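PDB 5I1V: CrmK, which is a covalently flavinylated FAD-dependent oxidase that takes part in recycling shunt product during caerulomycin biosynthesis. Local coordinates for residues A52-H64 / F69-S82. Residues are numbered along the deposited sequence; the frame is centred on the assembly and turned at random.
With FAD (flavin-adenine dinucleotide), chain E.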
loop_
_atom_site.group_PDB
_atom_site.type_symbol
_atom_site.label_atom_id
_atom_site.label_comp_id
_atom_site.label_asym_id
_atom_site.label_seq_id
_atom_site.Cartn_x
_atom_site.Cartn_y
_atom_site.Cartn_z
ATOM N N ALA A 52 24.244 -16.893 -23.433
ATOM C CA ALA A 52 24.726 -17.383 -24.709
ATOM C C ALA A 52 25.345 -16.238 -25.530
ATOM O O ALA A 52 26.409 -16.396 -26.126
ATOM C CB ALA A 52 23.615 -18.048 -25.494
ATOM N N ALA A 53 24.666 -15.111 -25.556
ATOM C CA ALA A 53 25.045 -14.018 -26.425
ATOM C C ALA A 53 25.835 -12.961 -25.675
ATOM O O ALA A 53 26.062 -11.901 -26.212
ATOM C CB ALA A 53 23.804 -13.384 -27.036
ATOM N N GLY A 54 26.243 -13.245 -24.436
ATOM C CA GLY A 54 27.063 -12.328 -23.678
ATOM C C GLY A 54 26.366 -11.064 -23.186
ATOM O O GLY A 54 27.041 -10.105 -22.849
ATOM N N LYS A 55 25.034 -11.048 -23.167
ATOM C CA LYS A 55 24.242 -9.881 -22.680
ATOM C C LYS A 55 24.321 -9.689 -21.204
ATOM O O LYS A 55 24.325 -10.649 -20.417
ATOM C CB LYS A 55 22.758 -10.061 -23.028
ATOM C CG LYS A 55 22.552 -10.283 -24.497
ATOM C CD LYS A 55 21.105 -10.240 -24.942
ATOM C CE LYS A 55 21.122 -10.056 -26.459
ATOM N NZ LYS A 55 19.774 -10.170 -27.030
ATOM N N ARG A 56 24.315 -8.426 -20.795
ATOM C CA ARG A 56 24.344 -8.093 -19.380
ATOM C C ARG A 56 22.911 -8.207 -18.829
ATOM O O ARG A 56 22.021 -7.509 -19.312
ATOM C CB ARG A 56 24.856 -6.655 -19.267
ATOM C CG ARG A 56 24.845 -6.094 -17.875
ATOM C CD ARG A 56 25.911 -6.753 -16.992
ATOM N NE ARG A 56 25.600 -6.413 -15.607
ATOM C CZ ARG A 56 25.753 -5.191 -15.102
ATOM N NH1 ARG A 56 26.269 -4.200 -15.834
ATOM N NH2 ARG A 56 25.399 -4.954 -13.841
ATOM N N LEU A 57 22.727 -9.051 -17.803
ATOM C CA LEU A 57 21.455 -9.346 -17.232
ATOM C C LEU A 57 21.409 -8.939 -15.768
ATOM O O LEU A 57 22.391 -9.144 -15.027
ATOM C CB LEU A 57 21.188 -10.839 -17.373
ATOM C CG LEU A 57 19.792 -11.296 -16.919
ATOM C CD1 LEU A 57 19.226 -12.380 -17.822
ATOM C CD2 LEU A 57 19.898 -11.800 -15.487
ATOM N N THR A 58 20.295 -8.325 -15.367
ATOM C CA THR A 58 20.021 -8.135 -13.952
ATOM C C THR A 58 18.597 -8.566 -13.667
ATOM O O THR A 58 17.741 -8.658 -14.577
ATOM C CB THR A 58 20.184 -6.674 -13.504
ATOM O OG1 THR A 58 19.345 -5.835 -14.326
ATOM C CG2 THR A 58 21.709 -6.197 -13.583
ATOM N N VAL A 59 18.340 -8.777 -12.387
ATOM C CA VAL A 59 17.062 -9.203 -11.902
ATOM C C VAL A 59 16.417 -8.170 -10.993
ATOM O O VAL A 59 17.062 -7.585 -10.155
ATOM C CB VAL A 59 17.218 -10.447 -11.038
ATOM C CG1 VAL A 59 15.867 -10.995 -10.613
ATOM C CG2 VAL A 59 18.019 -11.466 -11.814
ATOM N N ARG A 60 15.123 -7.981 -11.167
ATOM C CA ARG A 60 14.382 -7.125 -10.285
ATOM C C ARG A 60 13.262 -7.923 -9.601
ATOM O O ARG A 60 12.557 -8.637 -10.287
ATOM C CB ARG A 60 13.699 -6.094 -11.086
ATOM C CG ARG A 60 13.076 -5.072 -10.163
ATOM C CD ARG A 60 12.171 -4.231 -10.909
ATOM N NE ARG A 60 12.899 -3.187 -11.577
ATOM C CZ ARG A 60 12.600 -2.806 -12.814
ATOM N NH1 ARG A 60 11.635 -3.485 -13.527
ATOM N NH2 ARG A 60 13.275 -1.765 -13.336
ATOM N N SER A 61 13.091 -7.759 -8.295
ATOM C CA SER A 61 11.989 -8.368 -7.588
ATOM C C SER A 61 11.030 -7.246 -7.210
ATOM O O SER A 61 10.044 -7.014 -7.934
ATOM C CB SER A 61 12.472 -9.247 -6.433
ATOM O OG SER A 61 13.207 -10.347 -6.969
ATOM N N GLY A 62 11.315 -6.541 -6.128
ATOM C CA GLY A 62 10.486 -5.413 -5.721
ATOM C C GLY A 62 10.901 -4.032 -6.137
ATOM O O GLY A 62 10.125 -3.050 -5.950
ATOM N N GLY A 63 12.085 -3.900 -6.711
ATOM C CA GLY A 63 12.515 -2.593 -7.190
ATOM C C GLY A 63 12.939 -1.577 -6.157
ATOM O O GLY A 63 13.086 -0.398 -6.487
ATOM N N HIS A 64 13.194 -1.988 -4.932
ATOM C CA HIS A 64 13.596 -1.050 -3.892
ATOM C C HIS A 64 15.040 -0.710 -3.805
ATOM O O HIS A 64 15.438 0.019 -2.879
ATOM C CB HIS A 64 13.055 -1.532 -2.541
ATOM C CG HIS A 64 11.712 -0.990 -2.317
ATOM N ND1 HIS A 64 11.513 0.197 -1.642
ATOM C CD2 HIS A 64 10.511 -1.356 -2.809
ATOM C CE1 HIS A 64 10.231 0.522 -1.709
ATOM N NE2 HIS A 64 9.612 -0.397 -2.421
ATOM N N PHE A 69 21.720 -0.644 -9.380
ATOM C CA PHE A 69 22.273 -1.982 -9.605
ATOM C C PHE A 69 21.481 -2.718 -10.637
ATOM O O PHE A 69 22.029 -3.520 -11.372
ATOM C CB PHE A 69 22.258 -2.767 -8.308
ATOM C CG PHE A 69 23.166 -2.205 -7.249
ATOM C CD1 PHE A 69 24.077 -1.213 -7.547
ATOM C CD2 PHE A 69 23.163 -2.735 -5.987
ATOM C CE1 PHE A 69 24.939 -0.741 -6.593
ATOM C CE2 PHE A 69 24.045 -2.275 -5.012
ATOM C CZ PHE A 69 24.922 -1.261 -5.328
ATOM N N VAL A 70 20.176 -2.486 -10.676
ATOM C CA VAL A 70 19.331 -3.210 -11.665
ATOM C C VAL A 70 19.314 -2.429 -12.986
ATOM O O VAL A 70 19.395 -3.004 -14.051
ATOM C CB VAL A 70 17.886 -3.369 -11.139
ATOM C CG1 VAL A 70 16.992 -4.045 -12.179
ATOM C CG2 VAL A 70 17.776 -4.081 -9.797
ATOM N N ALA A 71 19.226 -1.102 -12.876
ATOM C CA ALA A 71 18.810 -0.190 -13.931
ATOM C C ALA A 71 19.953 0.591 -14.620
ATOM O O ALA A 71 19.693 1.416 -15.470
ATOM C CB ALA A 71 17.767 0.785 -13.364
ATOM N N SER A 72 21.206 0.288 -14.308
ATOM C CA SER A 72 22.348 0.749 -15.103
ATOM C C SER A 72 22.071 0.811 -16.611
ATOM O O SER A 72 21.565 -0.149 -17.158
ATOM C CB SER A 72 23.542 -0.197 -14.875
ATOM O OG SER A 72 24.391 0.349 -13.921
ATOM N N PRO A 73 22.472 1.907 -17.290
ATOM C CA PRO A 73 22.288 2.032 -18.751
ATOM C C PRO A 73 22.954 0.954 -19.583
ATOM O O PRO A 73 22.583 0.756 -20.741
ATOM C CB PRO A 73 22.929 3.396 -19.101
ATOM C CG PRO A 73 23.588 3.899 -17.870
ATOM C CD PRO A 73 23.099 3.113 -16.692
ATOM N N ASP A 74 23.929 0.255 -19.036
ATOM C CA ASP A 74 24.550 -0.807 -19.800
ATOM C C ASP A 74 23.900 -2.169 -19.595
ATOM O O ASP A 74 24.407 -3.163 -20.113
ATOM C CB ASP A 74 26.047 -0.903 -19.495
ATOM C CG ASP A 74 26.323 -1.129 -18.058
ATOM O OD1 ASP A 74 25.507 -0.707 -17.199
ATOM O OD2 ASP A 74 27.364 -1.722 -17.778
ATOM N N VAL A 75 22.785 -2.240 -18.871
ATOM C CA VAL A 75 22.118 -3.530 -18.736
ATOM C C VAL A 75 21.230 -3.798 -19.951
ATOM O O VAL A 75 20.395 -2.964 -20.314
ATOM C CB VAL A 75 21.275 -3.608 -17.464
ATOM C CG1 VAL A 75 20.458 -4.908 -17.430
ATOM C CG2 VAL A 75 22.181 -3.517 -16.243
ATOM N N ASP A 76 21.363 -4.992 -20.525
ATOM C CA ASP A 76 20.709 -5.340 -21.757
ATOM C C ASP A 76 19.365 -6.047 -21.524
ATOM O O ASP A 76 18.472 -5.940 -22.359
ATOM C CB ASP A 76 21.581 -6.265 -22.596
ATOM C CG ASP A 76 22.923 -5.667 -22.948
ATOM O OD1 ASP A 76 22.952 -4.457 -23.322
ATOM O OD2 ASP A 76 23.951 -6.414 -22.837
ATOM N N VAL A 77 19.260 -6.828 -20.432
ATOM C CA VAL A 77 18.078 -7.573 -20.141
ATOM C C VAL A 77 17.814 -7.488 -18.680
ATOM O O VAL A 77 18.692 -7.756 -17.864
ATOM C CB VAL A 77 18.221 -9.080 -20.491
ATOM C CG1 VAL A 77 16.934 -9.844 -20.170
ATOM C CG2 VAL A 77 18.650 -9.248 -21.910
ATOM N N ILE A 78 16.596 -7.098 -18.331
ATOM C CA ILE A 78 16.150 -7.133 -16.953
ATOM C C ILE A 78 15.051 -8.166 -16.803
ATOM O O ILE A 78 14.064 -8.137 -17.534
ATOM C CB ILE A 78 15.651 -5.751 -16.512
ATOM C CG1 ILE A 78 16.796 -4.796 -16.500
ATOM C CG2 ILE A 78 14.952 -5.853 -15.147
ATOM C CD1 ILE A 78 16.376 -3.352 -16.221
ATOM N N VAL A 79 15.279 -9.165 -15.943
ATOM C CA VAL A 79 14.300 -10.187 -15.650
ATOM C C VAL A 79 13.474 -9.685 -14.448
ATOM O O VAL A 79 14.028 -9.535 -13.342
ATOM C CB VAL A 79 14.982 -11.517 -15.279
ATOM C CG1 VAL A 79 13.953 -12.544 -14.882
ATOM C CG2 VAL A 79 15.802 -12.059 -16.437
ATOM N N ASP A 80 12.185 -9.434 -14.654
ATOM C CA ASP A 80 11.358 -8.842 -13.613
ATOM C C ASP A 80 10.521 -9.987 -13.058
ATOM O O ASP A 80 9.759 -10.595 -13.781
ATOM C CB ASP A 80 10.503 -7.747 -14.168
ATOM C CG ASP A 80 9.643 -7.059 -13.133
ATOM O OD1 ASP A 80 8.978 -7.720 -12.319
ATOM O OD2 ASP A 80 9.609 -5.802 -13.148
ATOM N N LEU A 81 10.698 -10.259 -11.781
ATOM C CA LEU A 81 10.031 -11.408 -11.094
ATOM C C LEU A 81 8.699 -11.083 -10.429
ATOM O O LEU A 81 8.175 -11.887 -9.671
ATOM C CB LEU A 81 11.007 -11.981 -10.093
ATOM C CG LEU A 81 12.272 -12.604 -10.676
ATOM C CD1 LEU A 81 13.025 -13.347 -9.576
ATOM C CD2 LEU A 81 12.025 -13.566 -11.809
ATOM N N SER A 82 8.135 -9.906 -10.692
ATOM C CA SER A 82 6.899 -9.490 -10.005
ATOM C C SER A 82 5.689 -10.385 -10.251
ATOM O O SER A 82 4.803 -10.431 -9.421
ATOM C CB SER A 82 6.574 -8.013 -10.332
ATOM O OG SER A 82 6.481 -7.837 -11.724
HETATM P PA FAD E . 15.378 -4.803 -6.241
HETATM O O1A FAD E . 15.669 -3.366 -6.597
HETATM O O2A FAD E . 14.445 -5.528 -7.166
HETATM O O5B FAD E . 16.720 -5.604 -6.087
HETATM C C5B FAD E . 17.708 -5.277 -5.115
HETATM C C4B FAD E . 19.033 -5.947 -5.507
HETATM O O4B FAD E . 18.839 -7.367 -5.353
HETATM C C3B FAD E . 19.515 -5.784 -6.933
HETATM O O3B FAD E . 20.921 -5.950 -6.948
HETATM C C2B FAD E . 18.887 -6.946 -7.650
HETATM O O2B FAD E . 19.386 -7.276 -8.950
HETATM C C1B FAD E . 18.969 -8.043 -6.581
HETATM N N9A FAD E . 17.833 -8.994 -6.673
HETATM C C8A FAD E . 16.489 -8.741 -6.697
HETATM N N7A FAD E . 15.796 -9.907 -6.909
HETATM C C5A FAD E . 16.707 -10.852 -7.004
HETATM C C6A FAD E . 16.612 -12.278 -7.196
HETATM N N6A FAD E . 15.401 -12.792 -7.278
HETATM N N1A FAD E . 17.759 -12.963 -7.262
HETATM C C2A FAD E . 18.971 -12.371 -7.195
HETATM N N3A FAD E . 19.142 -11.046 -6.957
HETATM C C4A FAD E . 18.019 -10.284 -6.922
HETATM N N1 FAD E . 15.469 -3.476 4.454
HETATM C C2 FAD E . 15.366 -3.985 5.704
HETATM O O2 FAD E . 16.134 -4.881 6.074
HETATM N N3 FAD E . 14.444 -3.562 6.596
HETATM C C4 FAD E . 13.577 -2.585 6.361
HETATM O O4 FAD E . 12.720 -2.260 7.210
HETATM C C4X FAD E . 13.596 -1.977 5.038
HETATM N N5 FAD E . 12.736 -0.972 4.722
HETATM C C5X FAD E . 12.718 -0.513 3.461
HETATM C C6 FAD E . 11.738 0.400 3.070
HETATM C C7 FAD E . 11.664 0.932 1.783
HETATM C C7M FAD E . 10.550 1.926 1.430
HETATM C C8 FAD E . 12.687 0.477 0.818
HETATM C C8M FAD E . 12.715 1.006 -0.590
HETATM C C9 FAD E . 13.687 -0.432 1.182
HETATM C C9A FAD E . 13.737 -0.950 2.474
HETATM N N10 FAD E . 14.712 -1.876 2.864
HETATM C C10 FAD E . 14.642 -2.443 4.123
HETATM C "C1'" FAD E . 15.880 -2.162 2.031
HETATM C "C2'" FAD E . 15.640 -3.368 1.181
HETATM O "O2'" FAD E . 15.850 -4.523 1.969
HETATM C "C3'" FAD E . 16.495 -3.387 -0.041
HETATM O "O3'" FAD E . 16.229 -2.183 -0.811
HETATM C "C4'" FAD E . 16.260 -4.665 -0.875
HETATM O "O4'" FAD E . 17.466 -4.937 -1.589
HETATM C "C5'" FAD E . 15.089 -4.484 -1.819
HETATM O "O5'" FAD E . 14.864 -5.722 -2.493
HETATM P P FAD E . 13.939 -5.642 -3.780
HETATM O O1P FAD E . 12.689 -4.903 -3.476
HETATM O O2P FAD E . 13.828 -7.001 -4.396
HETATM O O3P FAD E . 14.836 -4.704 -4.750
HETATM O O HOH W 1 24.371 -2.590 -12.586
HETATM O O HOH W 2 27.622 -4.057 -18.396
#
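Two parallel strands of the FAD-binding domain, 57-60 and 77-80, pair here, and the first runs straight into the loop that grips the FAD diphosphate. The domain belongs to the PCMH-type flavoprotein fold. Strand 57-60 is an edge strand of a small mixed sheet, while 77-80 lies between it and strand 33-36. Backbone bonds run Thr-58 N to Val-77 O, Val-79 N to Thr-58 O, Arg-60 N to Val-79 O and Leu-81 N to Arg-60 O. At the start of the ladder Arg-56 O accepts from both Asp-76 N and Val-77 N. Asp-76 OD2 in turn takes Arg-56 N at 2.9 Å, with an N-H...O angle of 170°.

On one face Leu-57 CD1 meets Val-79 CG2 at 3.7 Å, and helix 40-52 packs against both residues. On the other face Thr-58 OG1 donates to Val-70 O at 2.8 Å, in the carbonyl plane and on a lone pair. With chi1 at 55°, OG1 sits between the backbone N and carbonyl carbon, which turns it to the loop residue Val-70. Val-75 CG2 covers one face of the Arg-56 guanidinium, and Asp-74 OD2 lies at its edge, 3.3 Å from NH1 in a salt bridge. Arg-56 NH2 also hydrogen-bonds to Arg-492 O. The Arg-60 chain bends at chi3 (-82°), and NH1 reaches Asp-80 OD2 at 3.1 Å in the guanidinium plane. Asp-80 OD1 closes an Asx turn with Ser-82 N.

Within the strand, Val-59 O accepts from FAD O2B at 2.6 Å; just past its end, Ser-61 N and Gly-63 N both donate to FAD O2A. His-64 ND1 is covalently bound to FAD C8M, and Ser-61 OG donates to adenine N7A at 2.6 Å.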